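Local structure of copper-containing nitrite reductase (Hyphomicrobium denitrificans 1NES1, 6TFO) at residues C[163-168]-C[204-209]; C[181-186]-C[309-314]. The protein probably catalyses the one-electron reduction of nitrite to nitric oxide, using bound copper ions and electrons from a cytochrome c. All coordinates share one frame; numbering follows the deposited sequence.

Interaction 1 (C[163-168]-C[204-209]); sequences QAKTVR and VGDTVE
Lys165 and Val167 pair with Asp206, Thr207 and Glu209 through a ladder of backbone and side-chain bonds. Three of its rungs are regular parallel-strand bonds: Thr207 N to Lys165 O, Val167 N to Thr207 O at 2.7 Å and Glu209 N to Val167 O. The fourth comes from a side chain. Asp206, its CG anti to the carbonyl carbon and beside the backbone N (chi1 -79°), brings its carboxylate up to the 163-168 backbone, where OD1 accepts Lys165 N at 2.9 Å, on the anti side and somewhat out of the carboxylate plane. OD2 forms a salt bridge with Arg162 NH2 and accepts a hydrogen bond from the backbone N of Arg203, so this buried carboxylate ties both strand starts together; Val167 CG2 packs on the same OD2 at 3.7 Å.

The rest is looser. At the exposed end, Ala164 CB rests against Gly205 C at 3.8 Å. On the other face Thr166 and Arg168 are exposed, and Pro448 of a second subunit packs on Thr166 and Glu209. Thr166 OG1 lies 3.8 Å from Thr207 CB. Arg168 NH1 stands 3.8 Å from Glu209 OE1 in a long salt bridge, with the guanidinium and carboxylate planes 56° apart and no N-H aimed at the acceptor; the firmer partners are Asp170 for Arg168 NE and His211 for Glu209 OE1. Parallel pairing of 166-181 and 207-214, the first and third strands, in chain order, of this sheet of the beta sandwich, is characteristic of the Greek-key cupredoxin fold.

Interaction 2 (C[181-186]-C[309-314]); sequences DDKTTY and GTSGEQ
Thr184 touches Thr310, and Thr185 bonds to Gly312, where strand 312-313 pairs in parallel with strand 184-191 as an edge strand of this chain's sheet. A type I turn, Asp181 to Thr184, joins 184-191 to antiparallel strand 166-181 as a beta hairpin. At the start of 309-314, a water donates to Asp181 OD2 and accepts a weak bond from Gly309 N at 3.0 Å. Thr310 offers its carbonyl: Thr310 O lies 3.2 Å from Thr184 CB and also close to CG2. Ser311 CB lies 3.6 Å from Lys183 O, while the lysine runs on, extended, to a salt bridge with Asp51. Gly312, at positive phi, bonds through both its N and its O: N reaches Lys183 O at 2.9 Å, nearly straight at 174° and in the carbonyl plane, and O accepts Thr185 N from above the plane. Glu313 crosses Thr185 at about a right angle, its CA 3.3 Å from Thr185 OG1. Gln314 closes the ladder, its N bonded to Thr185 O at 2.9 Å. Its CG packs on Thr184 OG1 at 3.7 Å, its O approaches Tyr186 CD1 obliquely, and its NE2 turns away to Tyr328 OH and Lys306 O. The pairing is thus held by three backbone hydrogen bonds, with side chains adding mainly van der Waals contact; Thr184 OG1 is buried without a polar partner, which probably costs some stability.

In the fold
Both interactions are parallel pairings in the same mixed sheet, but their centres lie 42 Å apart and their nearest atoms about 27 Å apart. Interaction 1 lies at the surface, where the start of strand 166-181 meets strand 207-214 beside another subunit; charged side chains are prominent in it. Interaction 2 is partly buried, nearer the centre of the chain, and adds the short outermost strand 312-313 to strand 184-191; backbone bonds, a water and mostly uncharged contacts dominate. Strands 166-181 and 184-191 follow each other in sequence and are antiparallel neighbours, linking the two contacts. Only 181-186/309-314 approaches copper, with the Tyr186 side chain about 12 Å from the ion.

Interaction 1 (C[163-168]-C[204-209])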
ATOM      1  N   GLN C 163      -1.709 -66.652  22.453  1.00 66.42           N
ATOM      2  CA  GLN C 163      -2.908 -66.220  23.216  1.00 76.60           C
ATOM      3  C   GLN C 163      -2.824 -64.703  23.434  1.00 76.50           C
ATOM      4  O   GLN C 163      -1.685 -64.174  23.511  1.00 58.38           O
ATOM      5  CB  GLN C 163      -3.025 -66.977  24.545  1.00 89.19           C
ATOM      6  CG  GLN C 163      -4.280 -67.833  24.687  1.00 88.31           C
ATOM      7  CD  GLN C 163      -4.231 -69.080  23.843  1.00 87.79           C
ATOM      8  OE1 GLN C 163      -4.588 -69.061  22.664  1.00 74.87           O
ATOM      9  NE2 GLN C 163      -3.777 -70.167  24.448  1.00 91.43           N
ATOM     10  N   ALA C 164      -3.985 -64.048  23.548  1.00 72.62           N
ATOM     11  CA  ALA C 164      -4.120 -62.687  24.108  1.00 70.20           C
ATOM     12  C   ALA C 164      -3.268 -62.619  25.377  1.00 75.94           C
ATOM     13  O   ALA C 164      -3.135 -63.656  26.058  1.00 84.74           O
ATOM     14  CB  ALA C 164      -5.570 -62.381  24.397  1.00 68.70           C
ATOM     15  N   LYS C 165      -2.680 -61.461  25.672  1.00 77.66           N
ATOM     16  CA  LYS C 165      -1.841 -61.258  26.885  1.00 75.39           C
ATOM     17  C   LYS C 165      -1.746 -59.761  27.203  1.00 74.66           C
ATOM     18  O   LYS C 165      -2.246 -58.932  26.406  1.00 71.42           O
ATOM     19  CB  LYS C 165      -0.449 -61.870  26.695  1.00 70.53           C
ATOM     20  CG  LYS C 165       0.418 -61.149  25.682  1.00 72.06           C
ATOM     21  CD  LYS C 165       1.588 -61.931  25.164  1.00 72.75           C
ATOM     22  CE  LYS C 165       2.710 -61.019  24.713  1.00 77.03           C
ATOM     23  NZ  LYS C 165       4.041 -61.644  24.881  1.00 79.75           N
ATOM     24  N   THR C 166      -1.121 -59.443  28.333  1.00 69.17           N
ATOM     25  CA  THR C 166      -0.756 -58.065  28.731  1.00 67.20           C
ATOM     26  C   THR C 166       0.532 -57.677  27.998  1.00 64.66           C
ATOM     27  O   THR C 166       1.514 -58.422  28.121  1.00 58.30           O
ATOM     28  CB  THR C 166      -0.628 -57.956  30.250  1.00 71.05           C
ATOM     29  OG1 THR C 166      -1.951 -58.044  30.774  1.00 64.58           O
ATOM     30  CG2 THR C 166       0.022 -56.665  30.698  1.00 76.76           C
ATOM     31  N   VAL C 167       0.501 -56.561  27.258  1.00 69.08           N
ATOM     32  CA  VAL C 167       1.644 -55.984  26.481  1.00 67.61           C
ATOM     33  C   VAL C 167       1.967 -54.588  27.043  1.00 62.78           C
ATOM     34  O   VAL C 167       1.086 -53.705  27.004  1.00 58.06           O
ATOM     35  CB  VAL C 167       1.318 -55.911  24.974  1.00 66.04           C
ATOM     36  CG1 VAL C 167       2.489 -55.395  24.155  1.00 70.64           C
ATOM     37  CG2 VAL C 167       0.872 -57.242  24.429  1.00 70.44           C
ATOM     38  N   ARG C 168       3.191 -54.390  27.528  1.00 62.49           N
ATOM     39  CA  ARG C 168       3.688 -53.069  27.999  1.00 64.95           C
ATOM     40  C   ARG C 168       4.267 -52.325  26.795  1.00 63.83           C
ATOM     41  O   ARG C 168       5.151 -52.885  26.116  1.00 63.14           O
ATOM     42  CB  ARG C 168       4.758 -53.204  29.084  1.00 62.42           C
ATOM     43  CG  ARG C 168       5.115 -51.894  29.770  1.00 65.85           C
ATOM     44  CD  ARG C 168       6.591 -51.783  30.086  1.00 69.40           C
ATOM     45  NE  ARG C 168       6.932 -50.448  30.559  1.00 67.43           N
ATOM     46  CZ  ARG C 168       7.147 -50.097  31.827  1.00 67.27           C
ATOM     47  NH1 ARG C 168       7.064 -50.975  32.809  1.00 64.82           N
ATOM     48  NH2 ARG C 168       7.451 -48.846  32.112  1.00 69.75           N
ATOM     49  N   VAL C 204      -5.735 -58.611  18.846  1.00 50.46           N
ATOM     50  CA  VAL C 204      -7.062 -58.320  19.466  1.00 49.59           C
ATOM     51  C   VAL C 204      -7.164 -59.151  20.750  1.00 55.83           C
ATOM     52  O   VAL C 204      -6.595 -60.283  20.787  1.00 57.59           O
ATOM     53  CB  VAL C 204      -8.253 -58.557  18.519  1.00 51.62           C
ATOM     54  CG1 VAL C 204      -8.392 -60.017  18.075  1.00 51.86           C
ATOM     55  CG2 VAL C 204      -9.549 -58.030  19.130  1.00 51.89           C
ATOM     56  N   GLY C 205      -7.825 -58.602  21.771  1.00 54.08           N
ATOM     57  CA  GLY C 205      -7.937 -59.232  23.101  1.00 54.91           C
ATOM     58  C   GLY C 205      -6.800 -58.852  24.032  1.00 54.61           C
ATOM     59  O   GLY C 205      -7.021 -58.915  25.253  1.00 67.46           O
ATOM     60  N   ASP C 206      -5.637 -58.455  23.505  1.00 54.53           N
ATOM     61  CA  ASP C 206      -4.482 -58.009  24.329  1.00 52.15           C
ATOM     62  C   ASP C 206      -4.913 -56.888  25.286  1.00 55.32           C
ATOM     63  O   ASP C 206      -5.830 -56.113  24.944  1.00 48.20           O
ATOM     64  CB  ASP C 206      -3.306 -57.545  23.473  1.00 48.04           C
ATOM     65  CG  ASP C 206      -2.488 -58.680  22.895  1.00 48.28           C
ATOM     66  OD1 ASP C 206      -2.715 -59.805  23.318  1.00 54.44           O
ATOM     67  OD2 ASP C 206      -1.627 -58.418  22.027  1.00 48.09           O
ATOM     68  N   THR C 207      -4.284 -56.845  26.462  1.00 59.41           N
ATOM     69  CA  THR C 207      -4.363 -55.722  27.432  1.00 64.03           C
ATOM     70  C   THR C 207      -3.074 -54.899  27.285  1.00 60.61           C
ATOM     71  O   THR C 207      -1.977 -55.469  27.472  1.00 62.97           O
ATOM     72  CB  THR C 207      -4.648 -56.263  28.842  1.00 65.36           C
ATOM     73  OG1 THR C 207      -6.031 -56.618  28.859  1.00 60.14           O
ATOM     74  CG2 THR C 207      -4.392 -55.267  29.953  1.00 67.32           C
ATOM     75  N   VAL C 208      -3.202 -53.626  26.902  1.00 62.66           N
ATOM     76  CA  VAL C 208      -2.054 -52.705  26.635  1.00 58.25           C
ATOM     77  C   VAL C 208      -1.823 -51.876  27.899  1.00 57.87           C
ATOM     78  O   VAL C 208      -2.791 -51.204  28.366  1.00 56.24           O
ATOM     79  CB  VAL C 208      -2.292 -51.822  25.392  1.00 55.21           C
ATOM     80  CG1 VAL C 208      -1.231 -50.747  25.248  1.00 53.87           C
ATOM     81  CG2 VAL C 208      -2.381 -52.656  24.113  1.00 52.42           C
ATOM     82  N   GLU C 209      -0.622 -52.020  28.470  1.00 55.96           N
ATOM     83  CA  GLU C 209      -0.097 -51.229  29.609  1.00 58.09           C
ATOM     84  C   GLU C 209       0.805 -50.152  29.013  1.00 57.59           C
ATOM     85  O   GLU C 209       1.990 -50.449  28.715  1.00 60.31           O
ATOM     86  CB  GLU C 209       0.672 -52.110  30.592  1.00 58.53           C
ATOM     87  CG  GLU C 209       1.310 -51.357  31.745  1.00 60.26           C
ATOM     88  CD  GLU C 209       2.231 -52.226  32.584  1.00 62.72           C
ATOM     89  OE1 GLU C 209       3.342 -51.787  32.916  1.00 60.59           O
ATOM     90  OE2 GLU C 209       1.840 -53.365  32.878  1.00 77.52           O
TER

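Interaction 2 (C[181-186]-C[309-314])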
ATOM      1  N   ASP C 181      14.418 -30.367   5.356  1.00 47.56           N
ATOM      2  CA  ASP C 181      14.926 -30.458   3.962  1.00 48.27           C
ATOM      3  C   ASP C 181      16.446 -30.323   4.042  1.00 52.02           C
ATOM      4  O   ASP C 181      16.956 -30.122   5.161  1.00 55.56           O
ATOM      5  CB  ASP C 181      14.222 -29.407   3.089  1.00 51.67           C
ATOM      6  CG  ASP C 181      14.203 -29.631   1.585  1.00 46.70           C
ATOM      7  OD1 ASP C 181      15.038 -30.415   1.087  1.00 49.02           O
ATOM      8  OD2 ASP C 181      13.341 -28.998   0.925  1.00 42.53           O
ATOM      9  N   ASP C 182      17.119 -30.432   2.898  1.00 52.16           N
ATOM     10  CA  ASP C 182      18.579 -30.385   2.647  1.00 55.41           C
ATOM     11  C   ASP C 182      19.306 -29.314   3.496  1.00 59.60           C
ATOM     12  O   ASP C 182      20.386 -29.623   4.070  1.00 58.71           O
ATOM     13  CB  ASP C 182      18.713 -30.149   1.142  1.00 59.92           C
ATOM     14  CG  ASP C 182      20.017 -30.573   0.508  1.00 68.21           C
ATOM     15  OD1 ASP C 182      20.737 -31.404   1.102  1.00 71.95           O
ATOM     16  OD2 ASP C 182      20.304 -30.044  -0.572  1.00 74.23           O
ATOM     17  N   LYS C 183      18.783 -28.083   3.528  1.00 60.31           N
ATOM     18  CA  LYS C 183      19.408 -26.908   4.214  1.00 59.78           C
ATOM     19  C   LYS C 183      18.379 -26.187   5.090  1.00 56.08           C
ATOM     20  O   LYS C 183      18.556 -24.974   5.369  1.00 52.17           O
ATOM     21  CB  LYS C 183      19.935 -25.883   3.208  1.00 67.88           C
ATOM     22  CG  LYS C 183      20.965 -26.387   2.206  1.00 77.61           C
ATOM     23  CD  LYS C 183      21.125 -25.444   1.022  1.00 82.19           C
ATOM     24  CE  LYS C 183      22.033 -25.999  -0.056  1.00 84.68           C
ATOM     25  NZ  LYS C 183      22.697 -24.903  -0.796  1.00 86.18           N
ATOM     26  N   THR C 184      17.324 -26.887   5.508  1.00 50.12           N
ATOM     27  CA  THR C 184      16.206 -26.261   6.257  1.00 48.22           C
ATOM     28  C   THR C 184      15.813 -27.157   7.428  1.00 48.97           C
ATOM     29  O   THR C 184      15.790 -28.391   7.277  1.00 50.21           O
ATOM     30  CB  THR C 184      15.075 -25.777   5.331  1.00 46.47           C
ATOM     31  OG1 THR C 184      13.792 -26.087   5.862  1.00 51.42           O
ATOM     32  CG2 THR C 184      15.186 -26.303   3.923  1.00 42.55           C
ATOM     33  N   THR C 185      15.590 -26.523   8.578  1.00 49.94           N
ATOM     34  CA  THR C 185      15.286 -27.197   9.865  1.00 50.26           C
ATOM     35  C   THR C 185      13.912 -26.725  10.340  1.00 48.43           C
ATOM     36  O   THR C 185      13.332 -25.836   9.698  1.00 47.80           O
ATOM     37  CB  THR C 185      16.424 -26.972  10.866  1.00 48.59           C
ATOM     38  OG1 THR C 185      16.438 -25.596  11.233  1.00 45.59           O
ATOM     39  CG2 THR C 185      17.773 -27.367  10.307  1.00 48.73           C
ATOM     40  N   TYR C 186      13.400 -27.354  11.396  1.00 49.13           N
ATOM     41  CA  TYR C 186      12.048 -27.149  11.972  1.00 41.38           C
ATOM     42  C   TYR C 186      12.068 -27.808  13.345  1.00 40.17           C
ATOM     43  O   TYR C 186      12.857 -28.722  13.552  1.00 43.29           O
ATOM     44  CB  TYR C 186      10.965 -27.705  11.039  1.00 42.22           C
ATOM     45  CG  TYR C 186       9.543 -27.431  11.462  1.00 43.65           C
ATOM     46  CD1 TYR C 186       8.931 -26.218  11.194  1.00 45.82           C
ATOM     47  CD2 TYR C 186       8.792 -28.386  12.125  1.00 46.71           C
ATOM     48  CE1 TYR C 186       7.626 -25.952  11.598  1.00 47.53           C
ATOM     49  CE2 TYR C 186       7.482 -28.143  12.531  1.00 52.06           C
ATOM     50  CZ  TYR C 186       6.885 -26.921  12.262  1.00 50.07           C
ATOM     51  OH  TYR C 186       5.589 -26.693  12.652  1.00 43.76           O
ATOM     52  N   GLY C 309      11.063 -24.670   0.195  1.00 42.55           N
ATOM     53  CA  GLY C 309      12.343 -24.472  -0.512  1.00 48.53           C
ATOM     54  C   GLY C 309      13.211 -23.413   0.146  1.00 50.26           C
ATOM     55  O   GLY C 309      14.353 -23.277  -0.246  1.00 57.91           O
ATOM     56  N   THR C 310      12.680 -22.693   1.132  1.00 53.71           N
ATOM     57  CA  THR C 310      13.422 -21.683   1.925  1.00 50.88           C
ATOM     58  C   THR C 310      14.407 -22.405   2.850  1.00 50.23           C
ATOM     59  O   THR C 310      13.967 -23.306   3.566  1.00 51.46           O
ATOM     60  CB  THR C 310      12.456 -20.813   2.726  1.00 51.14           C
ATOM     61  OG1 THR C 310      11.435 -20.314   1.861  1.00 45.85           O
ATOM     62  CG2 THR C 310      13.174 -19.671   3.401  1.00 54.66           C
ATOM     63  N   SER C 311      15.683 -22.014   2.824  1.00 49.56           N
ATOM     64  CA  SER C 311      16.765 -22.500   3.727  1.00 45.91           C
ATOM     65  C   SER C 311      16.613 -21.903   5.128  1.00 45.86           C
ATOM     66  O   SER C 311      15.908 -20.898   5.260  1.00 43.34           O
ATOM     67  CB  SER C 311      18.122 -22.168   3.190  1.00 43.14           C
ATOM     68  OG  SER C 311      18.220 -22.577   1.848  1.00 51.63           O
ATOM     69  N   GLY C 312      17.289 -22.504   6.111  1.00 46.38           N
ATOM     70  CA  GLY C 312      17.364 -22.013   7.500  1.00 46.58           C
ATOM     71  C   GLY C 312      16.305 -22.633   8.398  1.00 49.02           C
ATOM     72  O   GLY C 312      15.677 -23.627   7.989  1.00 56.70           O
ATOM     73  N   GLU C 313      16.135 -22.081   9.594  1.00 46.46           N
ATOM     74  CA  GLU C 313      15.159 -22.572  10.585  1.00 52.53           C
ATOM     75  C   GLU C 313      13.769 -22.090  10.157  1.00 51.69           C
ATOM     76  O   GLU C 313      13.482 -20.911  10.339  1.00 48.82           O
ATOM     77  CB  GLU C 313      15.502 -22.103  12.000  1.00 57.17           C
ATOM     78  CG  GLU C 313      14.491 -22.603  13.038  1.00 70.78           C
ATOM     79  CD  GLU C 313      14.975 -22.908  14.456  1.00 79.02           C
ATOM     80  OE1 GLU C 313      16.189 -23.182  14.647  1.00 80.08           O
ATOM     81  OE2 GLU C 313      14.115 -22.893  15.376  1.00 71.26           O
ATOM     82  N   GLN C 314      12.927 -22.979   9.625  1.00 47.82           N
ATOM     83  CA  GLN C 314      11.499 -22.675   9.374  1.00 46.02           C
ATOM     84  C   GLN C 314      10.739 -22.653  10.713  1.00 43.93           C
ATOM     85  O   GLN C 314      11.125 -23.360  11.646  1.00 42.63           O
ATOM     86  CB  GLN C 314      10.946 -23.650   8.343  1.00 47.24           C
ATOM     87  CG  GLN C 314      11.456 -23.393   6.925  1.00 54.40           C
ATOM     88  CD  GLN C 314      10.499 -22.543   6.119  1.00 57.83           C
ATOM     89  OE1 GLN C 314       9.930 -21.583   6.632  1.00 67.34           O
ATOM     90  NE2 GLN C 314      10.321 -22.871   4.842  1.00 55.79           N
TER
HETATM   91  O   HOH W   1      12.643 -26.446   2.097  1.00 47.01           O